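Local coordinates for protein Mn transporter subunit (Synechocystis sp. PCC 6803, PDB 3UJP) that probably captures manganese in the periplasm and hands it to an ABC-type membrane transporter for uptake, serving as its solute-binding subunit, at residues L35-V40 with R93-F98; D121-D126 with A219-T224; E184-N189 with V294-L299; T230-V235 with A258-A263; N268-S273 with E278-T283. All coordinates share one frame; numbering follows the deposited sequence.

Interaction 1: L35-V40 with R93-F98. With ZN (zinc ion), chain G.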
# COMPACT_ATOMS: atom_id res chain seq x y z
N LEU A 35 -1.80 2.01 13.35
CA LEU A 35 -1.39 0.68 13.80
C LEU A 35 -2.48 0.01 14.65
O LEU A 35 -3.07 0.64 15.53
CB LEU A 35 -0.08 0.76 14.59
CG LEU A 35 0.84 -0.41 14.30
CD1 LEU A 35 1.48 -0.24 12.91
CD2 LEU A 35 1.90 -0.59 15.39
N THR A 36 -2.75 -1.27 14.38
CA THR A 36 -3.71 -1.99 15.20
C THR A 36 -3.14 -3.29 15.76
O THR A 36 -2.30 -3.94 15.15
CB THR A 36 -5.06 -2.28 14.50
OG1 THR A 36 -4.83 -2.85 13.21
CG2 THR A 36 -5.85 -1.02 14.34
N THR A 37 -3.64 -3.65 16.93
CA THR A 37 -3.16 -4.79 17.67
C THR A 37 -3.24 -6.08 16.89
O THR A 37 -2.21 -6.75 16.67
CB THR A 37 -3.89 -4.89 18.99
OG1 THR A 37 -5.30 -4.78 18.78
CG2 THR A 37 -3.44 -3.75 19.86
N PHE A 38 -4.44 -6.46 16.47
CA PHE A 38 -4.61 -7.67 15.68
C PHE A 38 -5.32 -7.49 14.35
O PHE A 38 -5.98 -6.48 14.11
CB PHE A 38 -5.27 -8.79 16.49
CG PHE A 38 -6.67 -8.49 16.92
CD1 PHE A 38 -7.72 -9.26 16.46
CD2 PHE A 38 -6.93 -7.48 17.81
CE1 PHE A 38 -8.99 -9.01 16.86
CE2 PHE A 38 -8.20 -7.23 18.22
CZ PHE A 38 -9.23 -7.99 17.75
N THR A 39 -5.16 -8.50 13.50
CA THR A 39 -5.70 -8.53 12.15
C THR A 39 -7.20 -8.28 11.99
O THR A 39 -7.62 -7.81 10.94
CB THR A 39 -5.49 -9.90 11.56
OG1 THR A 39 -6.31 -10.82 12.29
CG2 THR A 39 -4.04 -10.30 11.66
N VAL A 40 -8.02 -8.65 12.97
CA VAL A 40 -9.44 -8.38 12.80
C VAL A 40 -9.62 -6.88 12.84
O VAL A 40 -10.18 -6.29 11.93
CB VAL A 40 -10.30 -9.01 13.85
CG1 VAL A 40 -11.74 -8.68 13.56
CG2 VAL A 40 -10.10 -10.51 13.86
N ARG A 93 -3.18 -8.10 26.41
CA ARG A 93 -2.69 -7.94 27.77
C ARG A 93 -1.36 -7.23 27.77
O ARG A 93 -0.97 -6.63 28.79
CB ARG A 93 -2.59 -9.29 28.47
CG ARG A 93 -3.75 -9.55 29.41
CD ARG A 93 -3.72 -10.93 30.04
NE ARG A 93 -4.04 -12.02 29.12
CZ ARG A 93 -3.16 -12.94 28.73
NH1 ARG A 93 -1.91 -12.90 29.18
NH2 ARG A 93 -3.51 -13.91 27.89
N TRP A 94 -0.69 -7.28 26.62
CA TRP A 94 0.68 -6.78 26.45
C TRP A 94 0.74 -5.31 26.05
O TRP A 94 1.82 -4.71 25.99
CB TRP A 94 1.41 -7.60 25.38
CG TRP A 94 0.60 -7.76 24.14
CD1 TRP A 94 -0.27 -8.78 23.85
CD2 TRP A 94 0.54 -6.86 23.02
NE1 TRP A 94 -0.86 -8.57 22.62
CE2 TRP A 94 -0.38 -7.40 22.09
CE3 TRP A 94 1.19 -5.66 22.70
CZ2 TRP A 94 -0.65 -6.79 20.88
CZ3 TRP A 94 0.91 -5.06 21.49
CH2 TRP A 94 0.00 -5.62 20.60
N PHE A 95 -0.42 -4.72 25.78
CA PHE A 95 -0.47 -3.39 25.22
C PHE A 95 0.05 -2.36 26.21
O PHE A 95 1.03 -1.68 25.91
CB PHE A 95 -1.88 -3.04 24.75
CG PHE A 95 -1.91 -1.88 23.83
CD1 PHE A 95 -1.39 -2.00 22.54
CD2 PHE A 95 -2.39 -0.66 24.25
CE1 PHE A 95 -1.39 -0.92 21.68
CE2 PHE A 95 -2.39 0.43 23.40
CZ PHE A 95 -1.88 0.30 22.10
N GLU A 96 -0.58 -2.25 27.38
CA GLU A 96 -0.15 -1.30 28.42
C GLU A 96 1.36 -1.08 28.41
O GLU A 96 1.86 0.05 28.38
CB GLU A 96 -0.59 -1.83 29.80
CG GLU A 96 -0.37 -0.87 30.97
CD GLU A 96 -0.73 -1.49 32.32
OE1 GLU A 96 0.16 -1.56 33.20
OE2 GLU A 96 -1.90 -1.89 32.52
N GLN A 97 2.09 -2.18 28.41
CA GLN A 97 3.54 -2.13 28.52
C GLN A 97 4.20 -1.69 27.23
O GLN A 97 5.17 -0.92 27.23
CB GLN A 97 4.01 -3.52 28.87
CG GLN A 97 5.46 -3.60 29.08
CD GLN A 97 5.74 -4.51 30.22
OE1 GLN A 97 6.46 -5.50 30.08
NE2 GLN A 97 5.14 -4.20 31.37
N PHE A 98 3.69 -2.23 26.12
CA PHE A 98 4.13 -1.89 24.78
C PHE A 98 3.93 -0.40 24.56
O PHE A 98 4.79 0.29 24.01
CB PHE A 98 3.27 -2.66 23.78
CG PHE A 98 3.62 -2.41 22.34
CD1 PHE A 98 4.62 -3.13 21.71
CD2 PHE A 98 2.90 -1.48 21.60
CE1 PHE A 98 4.94 -2.92 20.37
CE2 PHE A 98 3.21 -1.26 20.25
CZ PHE A 98 4.24 -1.97 19.64
ZN ZN G . -2.90 -1.93 34.19
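The rings of Trp-94 and Phe-95 both meet one methyl group, CG2 of Thr-37, obliquely. Thr-37 CG2 lies 3.8 Å from Phe-95 CD1 and 4.0 Å from Trp-94 CH2, and the threonine side chain crosses that of Phe-95 at about a right angle. Within 93-98 the aromatic packing continues: Phe-98 CB lies in plane at the edge of the indole, while one face of the Phe-98 ring takes Trp-94 CZ3, 3.9 Å above it and offset toward the rim. Tyr-86 of strand 83-86 stacks on the Phe-95 ring.

Thr-37 can serve two environments because its first torsion (chi1 48°) sets CG2 opposite the carbonyl carbon, beside the backbone N, and OG1 between that N and the carbonyl carbon, where it is hydrogen-bonded to Glu-92. Trp-94 NE1 likewise has its own acceptor, the carbonyl of Ile-65, so these polar ends are satisfied beside a buried apolar contact. Away from the rings, Glu-96 OE2 holds a zinc ion at 1.9 Å.

The contact joins the turn after an inner strand of the parallel sheet to helix 95-100, consistent with the alpha/beta lobe of a ZnuA-like metal-binding protein.

Interaction 2: D121-D126 with A219-T224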
# COMPACT_ATOMS: atom_id res chain seq x y z
N ASP A 121 -15.77 -17.45 35.23
CA ASP A 121 -14.77 -18.01 36.16
C ASP A 121 -13.30 -17.97 35.68
O ASP A 121 -12.96 -17.28 34.71
CB ASP A 121 -15.18 -19.43 36.56
CG ASP A 121 -15.75 -20.22 35.40
OD1 ASP A 121 -16.80 -20.86 35.58
OD2 ASP A 121 -15.14 -20.20 34.30
N GLY A 122 -12.45 -18.72 36.37
CA GLY A 122 -11.02 -18.68 36.13
C GLY A 122 -10.51 -17.34 36.63
O GLY A 122 -11.33 -16.54 37.11
N PRO A 123 -9.19 -17.09 36.52
CA PRO A 123 -8.59 -15.77 36.80
C PRO A 123 -9.32 -14.78 35.93
O PRO A 123 -10.04 -15.21 35.03
CB PRO A 123 -7.17 -15.93 36.27
CG PRO A 123 -7.28 -16.97 35.20
CD PRO A 123 -8.25 -17.95 35.79
N TYR A 124 -9.17 -13.48 36.15
CA TYR A 124 -10.09 -12.55 35.47
C TYR A 124 -11.55 -12.99 35.65
O TYR A 124 -12.33 -13.00 34.69
CB TYR A 124 -9.85 -12.46 33.95
CG TYR A 124 -8.43 -12.58 33.51
CD1 TYR A 124 -8.04 -13.61 32.68
CD2 TYR A 124 -7.47 -11.66 33.91
CE1 TYR A 124 -6.76 -13.73 32.27
CE2 TYR A 124 -6.18 -11.77 33.50
CZ TYR A 124 -5.83 -12.81 32.67
OH TYR A 124 -4.53 -12.96 32.24
N THR A 125 -11.96 -13.36 36.84
CA THR A 125 -13.31 -13.83 36.96
C THR A 125 -14.29 -12.83 36.40
O THR A 125 -15.02 -13.13 35.47
CB THR A 125 -13.71 -14.05 38.38
OG1 THR A 125 -14.29 -15.33 38.51
CG2 THR A 125 -14.75 -13.07 38.72
N ASP A 126 -14.35 -11.64 36.97
CA ASP A 126 -15.42 -10.77 36.58
C ASP A 126 -14.87 -9.67 35.75
O ASP A 126 -15.41 -8.59 35.71
CB ASP A 126 -16.10 -10.19 37.81
CG ASP A 126 -17.48 -10.77 38.04
OD1 ASP A 126 -18.37 -10.53 37.22
OD2 ASP A 126 -17.69 -11.47 39.03
N ALA A 219 -5.39 -17.32 29.41
CA ALA A 219 -4.85 -16.83 30.69
C ALA A 219 -3.49 -17.28 31.23
O ALA A 219 -3.11 -16.89 32.34
CB ALA A 219 -5.92 -16.95 31.79
N GLU A 220 -2.78 -18.10 30.46
CA GLU A 220 -1.47 -18.59 30.87
C GLU A 220 -1.55 -20.05 31.32
O GLU A 220 -0.86 -20.92 30.78
CB GLU A 220 -0.90 -17.72 31.99
CG GLU A 220 -1.08 -16.23 31.77
CD GLU A 220 -0.01 -15.64 30.87
OE1 GLU A 220 1.10 -16.21 30.81
OE2 GLU A 220 -0.28 -14.61 30.22
N GLN A 221 -2.38 -20.31 32.32
CA GLN A 221 -2.55 -21.66 32.85
C GLN A 221 -3.36 -22.53 31.90
O GLN A 221 -4.57 -22.66 32.05
CB GLN A 221 -3.22 -21.61 34.23
CG GLN A 221 -3.98 -20.33 34.50
CD GLN A 221 -4.45 -20.23 35.94
OE1 GLN A 221 -5.35 -20.96 36.36
NE2 GLN A 221 -3.85 -19.33 36.70
N GLN A 222 -2.68 -23.12 30.92
CA GLN A 222 -3.34 -23.98 29.94
C GLN A 222 -4.59 -24.62 30.53
O GLN A 222 -4.64 -24.94 31.72
CB GLN A 222 -2.38 -25.06 29.45
CG GLN A 222 -0.92 -24.62 29.41
CD GLN A 222 -0.13 -25.33 28.32
OE1 GLN A 222 -0.68 -26.13 27.56
NE2 GLN A 222 1.16 -25.04 28.25
N PHE A 223 -5.61 -24.80 29.70
CA PHE A 223 -6.85 -25.39 30.13
C PHE A 223 -6.49 -26.67 30.87
O PHE A 223 -5.37 -27.19 30.78
CB PHE A 223 -7.83 -25.64 28.98
CG PHE A 223 -7.44 -26.80 28.13
CD1 PHE A 223 -7.56 -28.10 28.61
CD2 PHE A 223 -6.92 -26.60 26.88
CE1 PHE A 223 -7.16 -29.17 27.85
CE2 PHE A 223 -6.52 -27.66 26.12
CZ PHE A 223 -6.63 -28.96 26.61
N THR A 224 -7.48 -27.17 31.58
CA THR A 224 -7.26 -28.24 32.53
C THR A 224 -8.21 -29.40 32.22
O THR A 224 -9.13 -29.25 31.41
CB THR A 224 -7.51 -27.68 33.92
OG1 THR A 224 -8.88 -27.88 34.31
CG2 THR A 224 -7.14 -26.18 33.97
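Ala-219 supplies the apolar part of this contact, its CB set between Pro-123 and Tyr-124. Ala-219 CB sits 3.7 Å from Pro-123 CG and 3.4 Å from Tyr-124 CE1, approaching the phenol ring obliquely. The tyrosine reaches it with the far half of its ring, since the first torsion (chi1 -35°) carries CG beside the backbone N and opposite the carbonyl carbon.

Polar side chains add little directly across the interface. Gln-221 brings OE1 to 4.2 Å from Pro-123 CD, a van der Waals approach and no more. Inside 121-126, Thr-125 OG1 makes a weak bond to the carbonyl O of Gly-122 at 3.5 Å. Charge enters from beside the contact: Glu-220 pairs with Arg-93, which also packs against Tyr-124.

Backbone geometry shapes both loops. Tyr-124 adopts positive phi and psi, and Gln-221 is the centre of an inverse gamma turn, with Gln-222 N weakly bonded to Glu-220 O. Farther on, Thr-224 caps the start of helix 225-236.

Loops of the two lobes thus meet at the surface, with the side chain of Tyr-124 about 10 Å from the bound manganese. Arg-93 is probably the arginine that stabilises the entrance to the metal site, and the position of this contact is consistent with the rim of the interlobe cleft.

Interaction 3: E184-N189 with V294-L299; sequences EQVPAN and VITNGL. With ZN (zinc ion), chain N.
Apolar contact comes first here: Val-186 turns a methyl toward Leu-299, CG2 lying 4.1 Å from CD1 of the leucine. Beyond it Leu-299 packs against Met-209, Val-240 and Pro-241, which places the pair at the margin of the C-terminal lobe.

A mixed contact runs alongside. The extended side chain of Gln-185 crosses Thr-296 at about a right angle and brings OE1 to 4.1 Å from its CG2. This methyl is opposite the backbone N of Thr-296, whereas OG1 lies beside that N (chi1 -80°), where it is hydrogen-bonded to the carbonyl O of Asp-182 in helix 158-183.

Among backbone bonds, Ile-295 O accepts from Gly-298 N at 2.8 Å and from Leu-299 N at 3.2 Å, so the turn that presents Leu-299 is secured by one carbonyl.

Both carboxylate oxygens of Glu-184 reach a zinc ion, OE1 at 2.4 Å and OE2, the longer, at 2.7 Å; Glu-277 of a second subunit and Asp-104 of a third bring further carboxylates close, and the cation would probably offset their mutual repulsion.

Across the two segments, cohesion rests on loose van der Waals contact of methyls with one another and with side-chain oxygens.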
# COMPACT_ATOMS: atom_id res chain seq x y z
N GLU A 184 -31.48 -18.66 13.58
CA GLU A 184 -32.89 -18.84 13.95
C GLU A 184 -33.40 -20.20 13.46
O GLU A 184 -34.34 -20.76 14.02
CB GLU A 184 -33.77 -17.66 13.48
CG GLU A 184 -34.40 -17.79 12.08
CD GLU A 184 -34.98 -16.46 11.57
OE1 GLU A 184 -34.28 -15.42 11.62
OE2 GLU A 184 -36.13 -16.43 11.09
N GLN A 185 -32.74 -20.73 12.44
CA GLN A 185 -33.06 -22.06 11.93
C GLN A 185 -33.01 -23.15 13.00
O GLN A 185 -34.05 -23.65 13.41
CB GLN A 185 -32.14 -22.43 10.76
CG GLN A 185 -32.34 -21.51 9.53
CD GLN A 185 -31.45 -21.87 8.34
OE1 GLN A 185 -31.14 -23.05 8.09
NE2 GLN A 185 -31.02 -20.85 7.58
N VAL A 186 -31.81 -23.51 13.45
CA VAL A 186 -31.66 -24.40 14.59
C VAL A 186 -32.62 -24.00 15.75
O VAL A 186 -32.68 -22.84 16.14
CB VAL A 186 -30.16 -24.46 15.04
CG1 VAL A 186 -29.41 -23.21 14.57
CG2 VAL A 186 -30.02 -24.66 16.54
N PRO A 187 -33.41 -24.97 16.26
CA PRO A 187 -34.47 -24.81 17.28
C PRO A 187 -33.97 -24.41 18.66
O PRO A 187 -32.94 -24.94 19.08
CB PRO A 187 -35.07 -26.21 17.37
CG PRO A 187 -34.01 -27.11 16.86
CD PRO A 187 -33.31 -26.36 15.80
N ALA A 188 -34.67 -23.52 19.37
CA ALA A 188 -34.16 -22.93 20.62
C ALA A 188 -33.55 -23.90 21.66
O ALA A 188 -32.66 -23.53 22.43
CB ALA A 188 -35.23 -22.04 21.28
N ASN A 189 -34.02 -25.15 21.67
CA ASN A 189 -33.54 -26.13 22.64
C ASN A 189 -32.35 -26.95 22.12
O ASN A 189 -31.95 -27.93 22.75
CB ASN A 189 -34.69 -27.04 23.12
CG ASN A 189 -35.49 -27.62 21.96
OD1 ASN A 189 -34.93 -27.96 20.92
ND2 ASN A 189 -36.80 -27.73 22.14
N VAL A 294 -21.14 -21.98 9.44
CA VAL A 294 -20.63 -23.31 9.82
C VAL A 294 -21.12 -23.78 11.19
O VAL A 294 -21.03 -24.97 11.53
CB VAL A 294 -19.09 -23.45 9.71
CG1 VAL A 294 -18.59 -22.79 8.44
CG2 VAL A 294 -18.40 -22.86 10.91
N ILE A 295 -21.66 -22.84 11.97
CA ILE A 295 -22.32 -23.16 13.23
C ILE A 295 -23.70 -23.73 12.95
O ILE A 295 -24.03 -24.84 13.37
CB ILE A 295 -22.47 -21.92 14.12
CG1 ILE A 295 -21.15 -21.59 14.82
CG2 ILE A 295 -23.53 -22.16 15.16
CD1 ILE A 295 -21.23 -20.38 15.73
N THR A 296 -24.49 -22.95 12.22
CA THR A 296 -25.85 -23.34 11.87
C THR A 296 -25.95 -24.77 11.34
O THR A 296 -26.62 -25.59 11.95
CB THR A 296 -26.49 -22.36 10.90
OG1 THR A 296 -26.96 -21.22 11.64
CG2 THR A 296 -27.66 -22.99 10.18
N ASN A 297 -25.29 -25.04 10.23
CA ASN A 297 -25.31 -26.38 9.63
C ASN A 297 -24.58 -27.40 10.49
O ASN A 297 -24.65 -28.60 10.24
CB ASN A 297 -24.72 -26.35 8.22
CG ASN A 297 -23.23 -26.63 8.21
OD1 ASN A 297 -22.41 -25.73 8.04
ND2 ASN A 297 -22.87 -27.90 8.41
N GLY A 298 -23.88 -26.92 11.51
CA GLY A 298 -23.13 -27.78 12.40
C GLY A 298 -24.03 -28.55 13.36
O GLY A 298 -23.88 -29.75 13.54
N LEU A 299 -24.98 -27.84 13.96
CA LEU A 299 -25.91 -28.45 14.90
C LEU A 299 -27.17 -28.93 14.19
O LEU A 299 -28.21 -29.15 14.82
CB LEU A 299 -26.28 -27.46 16.01
CG LEU A 299 -25.25 -26.38 16.33
CD1 LEU A 299 -25.93 -25.05 16.59
CD2 LEU A 299 -24.39 -26.79 17.52
ZN ZN N . -36.06 -13.84 11.74

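Interaction 4: T230-V235 with A258-A263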
# COMPACT_ATOMS: atom_id res chain seq x y z
N THR A 230 -15.87 -30.96 32.18
CA THR A 230 -17.12 -30.22 32.28
C THR A 230 -17.75 -30.11 30.91
O THR A 230 -18.96 -30.23 30.77
CB THR A 230 -16.90 -28.79 32.79
OG1 THR A 230 -16.47 -28.81 34.17
CG2 THR A 230 -18.18 -27.98 32.65
N VAL A 231 -16.94 -29.87 29.90
CA VAL A 231 -17.45 -29.79 28.55
C VAL A 231 -17.97 -31.16 28.07
O VAL A 231 -18.96 -31.24 27.35
CB VAL A 231 -16.39 -29.26 27.59
CG1 VAL A 231 -16.79 -29.52 26.14
CG2 VAL A 231 -16.16 -27.78 27.85
N ILE A 232 -17.30 -32.23 28.46
CA ILE A 232 -17.74 -33.56 28.05
C ILE A 232 -19.12 -33.88 28.65
O ILE A 232 -19.88 -34.67 28.09
CB ILE A 232 -16.66 -34.64 28.35
CG1 ILE A 232 -15.69 -34.72 27.17
CG2 ILE A 232 -17.27 -35.99 28.60
CD1 ILE A 232 -14.49 -35.61 27.39
N GLU A 233 -19.45 -33.25 29.78
CA GLU A 233 -20.73 -33.54 30.42
C GLU A 233 -21.84 -32.63 29.92
O GLU A 233 -22.95 -33.10 29.71
CB GLU A 233 -20.62 -33.51 31.95
CG GLU A 233 -20.69 -32.14 32.62
CD GLU A 233 -20.07 -32.15 34.02
OE1 GLU A 233 -19.33 -33.12 34.33
OE2 GLU A 233 -20.31 -31.20 34.81
N GLU A 234 -21.55 -31.37 29.69
CA GLU A 234 -22.55 -30.48 29.17
C GLU A 234 -22.98 -30.93 27.80
O GLU A 234 -24.11 -30.73 27.40
CB GLU A 234 -22.09 -29.03 29.17
CG GLU A 234 -22.33 -28.34 30.48
CD GLU A 234 -23.79 -28.21 30.82
OE1 GLU A 234 -24.20 -28.57 31.94
OE2 GLU A 234 -24.53 -27.72 29.97
N VAL A 235 -22.09 -31.52 27.04
CA VAL A 235 -22.50 -31.97 25.73
C VAL A 235 -23.52 -33.08 25.74
O VAL A 235 -24.58 -32.99 25.15
CB VAL A 235 -21.33 -32.58 25.01
CG1 VAL A 235 -21.68 -33.99 24.62
CG2 VAL A 235 -20.96 -31.79 23.80
N ALA A 258 -14.34 -34.95 21.85
CA ALA A 258 -14.99 -35.36 20.60
C ALA A 258 -14.92 -36.87 20.38
O ALA A 258 -15.93 -37.51 20.05
CB ALA A 258 -14.38 -34.61 19.42
N GLN A 259 -13.72 -37.43 20.54
CA GLN A 259 -13.52 -38.86 20.36
C GLN A 259 -13.94 -39.64 21.60
O GLN A 259 -13.68 -40.83 21.72
CB GLN A 259 -12.05 -39.15 20.03
CG GLN A 259 -11.70 -39.01 18.56
CD GLN A 259 -11.11 -37.66 18.23
OE1 GLN A 259 -11.58 -36.96 17.33
NE2 GLN A 259 -10.06 -37.27 18.95
N ALA A 260 -14.61 -38.95 22.52
CA ALA A 260 -15.08 -39.58 23.75
C ALA A 260 -16.54 -39.24 24.02
O ALA A 260 -17.19 -39.85 24.87
CB ALA A 260 -14.21 -39.16 24.92
N THR A 261 -17.06 -38.25 23.29
CA THR A 261 -18.44 -37.82 23.45
C THR A 261 -19.31 -38.31 22.30
O THR A 261 -20.49 -38.62 22.48
CB THR A 261 -18.55 -36.29 23.55
OG1 THR A 261 -18.98 -35.93 24.87
CG2 THR A 261 -19.56 -35.76 22.54
N GLY A 262 -18.72 -38.38 21.11
CA GLY A 262 -19.43 -38.83 19.93
C GLY A 262 -19.82 -37.69 19.02
O GLY A 262 -20.29 -37.90 17.90
N ALA A 263 -19.63 -36.46 19.50
CA ALA A 263 -19.97 -35.27 18.72
C ALA A 263 -19.05 -35.14 17.50
O ALA A 263 -17.93 -35.66 17.49
CB ALA A 263 -19.92 -34.04 19.59
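Where Ile-232 and Val-235 meet Thr-261, the helix that carries them is fastened by a shared carbonyl: Thr-230 O accepts from Glu-234 N at 3.0 Å and from Glu-233 N at 3.2 Å. One residue on, Val-235 N bonds to Val-231 O, so both residues that touch the loop sit on a regular helical backbone.

Val-235 and Thr-261 reach toward each other tip to tip. Val-235 CG1 meets both branches of the threonine, OG1 and CG2, with Thr-261 CG2 at 3.5 Å. Ile-232 behaves differently, sliding past Thr-261 in the opposite direction, so that its CG2, set opposite the backbone N, passes 4.1 Å from OG1 and its far end CD1 goes on to rest 4.3 Å from Ala-260 CB.

In the C-terminal lobe this joins helix 225-236 to the loop that leads out of helix 252-256 into strand 264-269, the return leg of a beta-alpha-beta unit begun by strand 242-246. Ile-243 of that first strand underlies the contact, touching Val-235, Ala-258 and Ala-263, while Ile-232 also touches Val-257.

The loop keeps its own turn. Gly-262 N bonds to Ala-258 O at 3.1 Å, bringing Ala-260 and Thr-261 round to the helix, and Gly-262 itself takes a positive phi of 103°.

Interaction 5: N268-S273 with E278-T283; sequences NLYVDS and EGPVPT. With MN (manganese (II) ion), chain D.
Val-281, which lies between two prolines in the sequence, has a left-handed backbone conformation (phi 54°, with psi also positive) and from it lays a methyl over one face of the Tyr-270 ring. The result is a CH-pi contact: CG2 stands 3.9 Å from the ring centroid, 23° off the normal and offset toward the rim, nearest to CD1.

The contact belongs to the strand-to-helix connection of the C-terminal lobe. Strand 264-269 runs out at Tyr-270, and the chain loops back past it before entering helix 284-296, whose first turn Thr-283 caps through its side chain on the backbone N of Asp-286. Leu-287 of that helix touches both Tyr-270 and Val-281, and Asp-291 accepts a hydrogen bond from the backbone N of Tyr-270.

The other branch of the valine, CG1, opposite its backbone N (chi1 -155°), comes to 4.0 Å from Tyr-270 CB, so the two methyls span the root and the face of the tyrosine. Pro-280 adds an oblique touch near the hydroxyl, CG being 4.2 Å from OH, and the carbonyl O of Ser-273 lies in plane at the ring's edge.

Between Tyr-270 and Ser-273 the chain delivers a metal ligand. Completing a site with His-66, His-131 and Glu-197, Asp-272 binds the manganese ion through OD2 at 1.9 Å.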
# COMPACT_ATOMS: atom_id res chain seq x y z
N ASN A 268 -12.57 -25.02 12.81
CA ASN A 268 -12.26 -23.86 13.61
C ASN A 268 -13.21 -22.73 13.29
O ASN A 268 -13.56 -22.54 12.13
CB ASN A 268 -10.83 -23.41 13.33
CG ASN A 268 -9.79 -24.21 14.10
OD1 ASN A 268 -10.11 -24.97 15.02
ND2 ASN A 268 -8.52 -24.02 13.73
N LEU A 269 -13.65 -22.01 14.32
CA LEU A 269 -14.37 -20.77 14.16
C LEU A 269 -13.29 -19.73 14.21
O LEU A 269 -12.18 -20.04 14.60
CB LEU A 269 -15.34 -20.57 15.31
CG LEU A 269 -16.37 -21.70 15.39
CD1 LEU A 269 -17.30 -21.57 16.60
CD2 LEU A 269 -17.17 -21.70 14.10
N TYR A 270 -13.57 -18.49 13.83
CA TYR A 270 -12.53 -17.49 13.80
C TYR A 270 -12.91 -16.29 14.65
O TYR A 270 -13.89 -15.65 14.35
CB TYR A 270 -12.29 -17.08 12.37
CG TYR A 270 -11.56 -18.14 11.54
CD1 TYR A 270 -12.21 -19.27 11.06
CD2 TYR A 270 -10.19 -18.00 11.25
CE1 TYR A 270 -11.54 -20.23 10.31
CE2 TYR A 270 -9.51 -18.96 10.49
CZ TYR A 270 -10.18 -20.07 10.02
OH TYR A 270 -9.49 -21.02 9.27
N VAL A 271 -12.16 -15.97 15.72
CA VAL A 271 -12.48 -14.79 16.53
C VAL A 271 -11.37 -13.76 16.65
O VAL A 271 -11.59 -12.57 16.42
CB VAL A 271 -12.84 -15.11 17.97
CG1 VAL A 271 -14.21 -14.60 18.26
CG2 VAL A 271 -12.70 -16.58 18.28
N ASP A 272 -10.21 -14.24 17.07
CA ASP A 272 -9.11 -13.35 17.44
C ASP A 272 -8.19 -13.10 16.26
O ASP A 272 -7.19 -12.39 16.40
CB ASP A 272 -8.36 -13.94 18.63
CG ASP A 272 -9.19 -13.94 19.93
OD1 ASP A 272 -10.21 -13.25 20.01
OD2 ASP A 272 -8.80 -14.62 20.90
N SER A 273 -8.52 -13.67 15.11
CA SER A 273 -7.70 -13.50 13.91
C SER A 273 -8.41 -14.08 12.68
O SER A 273 -9.15 -15.06 12.78
CB SER A 273 -6.34 -14.17 14.09
OG SER A 273 -5.85 -14.67 12.86
N GLU A 278 -6.12 -17.07 1.02
CA GLU A 278 -6.69 -18.40 0.82
C GLU A 278 -7.45 -18.74 2.07
O GLU A 278 -7.36 -18.03 3.07
CB GLU A 278 -5.58 -19.43 0.61
CG GLU A 278 -4.76 -19.23 -0.67
CD GLU A 278 -5.53 -19.58 -1.93
OE1 GLU A 278 -6.31 -20.56 -1.91
OE2 GLU A 278 -5.37 -18.87 -2.95
N GLY A 279 -8.20 -19.84 2.04
CA GLY A 279 -9.03 -20.19 3.18
C GLY A 279 -10.09 -19.12 3.45
O GLY A 279 -10.01 -18.01 2.90
N PRO A 280 -11.08 -19.45 4.31
CA PRO A 280 -12.25 -18.61 4.56
C PRO A 280 -11.86 -17.40 5.40
O PRO A 280 -10.70 -17.32 5.83
CB PRO A 280 -13.15 -19.52 5.39
CG PRO A 280 -12.20 -20.41 6.11
CD PRO A 280 -10.97 -20.56 5.27
N VAL A 281 -12.78 -16.48 5.65
CA VAL A 281 -12.45 -15.39 6.58
C VAL A 281 -11.16 -14.61 6.22
O VAL A 281 -10.27 -14.50 7.04
CB VAL A 281 -12.23 -15.93 8.02
CG1 VAL A 281 -12.50 -14.86 9.02
CG2 VAL A 281 -13.13 -17.10 8.30
N PRO A 282 -11.06 -14.09 4.99
CA PRO A 282 -9.95 -13.18 4.78
C PRO A 282 -10.37 -11.76 5.18
O PRO A 282 -9.51 -10.87 5.14
CB PRO A 282 -9.73 -13.27 3.28
CG PRO A 282 -11.14 -13.41 2.75
CD PRO A 282 -11.87 -14.25 3.77
N THR A 283 -11.64 -11.55 5.54
CA THR A 283 -12.10 -10.23 6.00
C THR A 283 -13.08 -10.25 7.19
O THR A 283 -13.70 -11.26 7.45
CB THR A 283 -12.68 -9.39 4.83
OG1 THR A 283 -14.10 -9.65 4.65
CG2 THR A 283 -11.88 -9.65 3.55
MN MN D . -9.81 -14.54 22.54

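Along the chain interaction 1 closes before any other contact opens. Interactions 2 and 3 alternate their segments, while interactions 4 and 5 are nested in the loop that interaction 3 closes. Interaction 1 belongs to the N-terminal lobe; interactions 3, 4 and 5 lie in the C-terminal one, interaction 3 meeting interaction 5 through Leu-269 beneath helix 284-296. Interaction 2 spans loops of both lobes and joins interaction 1 through the salt bridge Arg-93 to Glu-220. Interactions 1 and 5 meet where Phe-38 packs on Asp-272, a manganese ligand. Interactions 1, 2 and 5 probably help shape the interlobe metal site, while 3 and 4, centred 34 and 35 Å from interaction 1, pack the distant C-terminal lobe.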